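PDB 7BOB: endo-beta-mannanase from Opitutaceae bacterium TAV5, which probably removes mannose units from the ends of beta-1,4-linked manno-oligosaccharides, as a homotrimeric family 5 glycoside hydrolase of a termite-hindgut bacterium. Local coordinates for residues A[561-564]-A[565-568]. Numbering follows the deposited sequence.
Sequences SFLS and QWPD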
ATOM      1  N   SER A 561      16.945  12.747  -7.997  1.00 48.50           N
ATOM      2  CA  SER A 561      17.092  14.078  -7.410  1.00 50.51           C
ATOM      3  C   SER A 561      16.378  15.135  -8.242  1.00 48.71           C
ATOM      4  O   SER A 561      15.609  15.941  -7.711  1.00 50.48           O
ATOM      5  CB  SER A 561      18.572  14.448  -7.239  1.00 53.02           C
ATOM      6  OG  SER A 561      19.351  13.405  -6.675  1.00 53.40           O
ATOM      7  N   PHE A 562      16.633  15.147  -9.543  1.00 45.10           N
ATOM      8  CA  PHE A 562      15.924  16.083 -10.406  1.00 48.54           C
ATOM      9  C   PHE A 562      14.407  15.887 -10.316  1.00 52.06           C
ATOM     10  O   PHE A 562      13.649  16.861 -10.199  1.00 50.47           O
ATOM     11  CB  PHE A 562      16.399  15.914 -11.840  1.00 48.46           C
ATOM     12  CG  PHE A 562      17.819  16.371 -12.075  1.00 50.69           C
ATOM     13  CD1 PHE A 562      18.523  17.065 -11.091  1.00 46.15           C
ATOM     14  CD2 PHE A 562      18.434  16.138 -13.297  1.00 47.06           C
ATOM     15  CE1 PHE A 562      19.795  17.475 -11.322  1.00 48.76           C
ATOM     16  CE2 PHE A 562      19.712  16.550 -13.531  1.00 50.17           C
ATOM     17  CZ  PHE A 562      20.405  17.227 -12.535  1.00 49.32           C
ATOM     18  N   LEU A 563      13.949  14.628 -10.351  1.00 50.25           N
ATOM     19  CA  LEU A 563      12.514  14.369 -10.278  1.00 49.21           C
ATOM     20  C   LEU A 563      11.930  14.798  -8.936  1.00 52.67           C
ATOM     21  O   LEU A 563      10.792  15.278  -8.899  1.00 48.38           O
ATOM     22  CB  LEU A 563      12.216  12.892 -10.557  1.00 50.62           C
ATOM     23  CG  LEU A 563      12.316  12.453 -12.030  1.00 51.05           C
ATOM     24  CD1 LEU A 563      12.395  10.951 -12.147  1.00 47.61           C
ATOM     25  CD2 LEU A 563      11.183  12.993 -12.874  1.00 44.91           C
ATOM     26  N   SER A 564      12.694  14.678  -7.831  1.00 46.20           N
ATOM     27  CA  SER A 564      12.194  15.145  -6.534  1.00 52.96           C
ATOM     28  C   SER A 564      12.007  16.652  -6.482  1.00 53.28           C
ATOM     29  O   SER A 564      11.287  17.140  -5.605  1.00 57.86           O
ATOM     30  CB  SER A 564      13.125  14.699  -5.390  1.00 50.96           C
ATOM     31  OG  SER A 564      14.354  15.422  -5.406  1.00 51.24           O
ATOM     32  N   GLN A 565      12.639  17.409  -7.380  1.00 55.72           N
ATOM     33  CA  GLN A 565      12.480  18.859  -7.437  1.00 56.53           C
ATOM     34  C   GLN A 565      11.580  19.294  -8.584  1.00 59.67           C
ATOM     35  O   GLN A 565      11.676  20.436  -9.062  1.00 59.52           O
ATOM     36  CB  GLN A 565      13.850  19.548  -7.496  1.00 58.05           C
ATOM     37  CG  GLN A 565      14.836  19.056  -6.390  1.00 59.17           C
ATOM     38  CD  GLN A 565      14.295  19.247  -4.958  1.00 60.36           C
ATOM     39  OE1 GLN A 565      14.140  18.285  -4.190  1.00 64.20           O
ATOM     40  NE2 GLN A 565      13.989  20.492  -4.612  1.00 66.25           N
ATOM     41  N   TRP A 566      10.663  18.412  -8.977  1.00 53.88           N
ATOM     42  CA  TRP A 566       9.723  18.697 -10.054  1.00 55.95           C
ATOM     43  C   TRP A 566       8.939  19.996  -9.899  1.00 58.43           C
ATOM     44  O   TRP A 566       8.731  20.677 -10.923  1.00 56.00           O
ATOM     45  CB  TRP A 566       8.752  17.524 -10.219  1.00 55.78           C
ATOM     46  CG  TRP A 566       8.221  17.431 -11.615  1.00 54.14           C
ATOM     47  CD1 TRP A 566       6.929  17.615 -12.019  1.00 53.11           C
ATOM     48  CD2 TRP A 566       8.981  17.179 -12.800  1.00 52.73           C
ATOM     49  NE1 TRP A 566       6.836  17.462 -13.381  1.00 55.56           N
ATOM     50  CE2 TRP A 566       8.086  17.199 -13.884  1.00 53.47           C
ATOM     51  CE3 TRP A 566      10.333  16.917 -13.047  1.00 53.52           C
ATOM     52  CZ2 TRP A 566       8.500  16.979 -15.193  1.00 56.63           C
ATOM     53  CZ3 TRP A 566      10.738  16.696 -14.337  1.00 51.14           C
ATOM     54  CH2 TRP A 566       9.827  16.726 -15.400  1.00 52.67           C
ATOM     55  N   PRO A 567       8.462  20.393  -8.711  1.00 57.45           N
ATOM     56  CA  PRO A 567       7.695  21.649  -8.629  1.00 58.95           C
ATOM     57  C   PRO A 567       8.482  22.886  -9.026  1.00 63.14           C
ATOM     58  O   PRO A 567       7.862  23.896  -9.382  1.00 64.70           O
ATOM     59  CB  PRO A 567       7.267  21.704  -7.156  1.00 61.80           C
ATOM     60  CG  PRO A 567       7.207  20.275  -6.756  1.00 61.02           C
ATOM     61  CD  PRO A 567       8.418  19.675  -7.425  1.00 58.73           C
ATOM     62  N   ASP A 568       9.816  22.851  -8.977  1.00 60.38           N
ATOM     63  CA  ASP A 568      10.645  23.957  -9.440  1.00 60.69           C
ATOM     64  C   ASP A 568      11.170  23.727 -10.858  1.00 60.74           C
ATOM     65  O   ASP A 568      12.179  24.320 -11.259  1.00 60.49           O
ATOM     66  CB  ASP A 568      11.792  24.198  -8.454  1.00 61.21           C
ATOM     67  CG  ASP A 568      11.301  24.738  -7.103  1.00 70.14           C
ATOM     68  OD1 ASP A 568      10.650  25.807  -7.092  1.00 71.92           O
ATOM     69  OD2 ASP A 568      11.544  24.089  -6.054  1.00 66.98           O
TER
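Leu-563 and Trp-566, three residues apart, run alongside each other in the same direction, the leucine methyl CD2 meeting the six-membered part of the indole obliquely, 4.0 Å from CZ3. A chi1 of -153°, some way from exactly anti to N, swings the Trp-566 indole to the side of the turn where Leu-563 lies; both side chains touch Leu-415 of helix 406-422 and Val-250. On the five-membered ring, NE1 donates to the backbone O of Gln-251.

Backbone bonds illustrate how a helix tightens as it ends. Gln-565 N still reaches back to Ser-561 O, but weakly at 3.3 Å, and makes the shorter bond to Phe-562 O at 3.0 Å. Trp-566 N follows with Leu-563 O, 3.1 Å away, an i to i+3 step into the 3-10 turn 566-567. This short connection between helices 558-564 and 569-583 belongs to the C-terminal domain, after strand 549-554 of its mixed sheet, and through Val-250 and Gln-251 it meets a loop of the family 5 catalytic barrel.

One side-chain hydrogen bond grips Ser-561 O, from Ser-564 OG at 2.7 Å, beside the weak one from Gln-565 N. Gln-565 chi1 (-51°) sets CG 3.5 Å from Ser-561 O, and a bend at chi2 turns the rest of the chain. A glycine in place of Gln-565 would probably strip CG from beside that oxygen and take away one of the side chains packed on Thr-513.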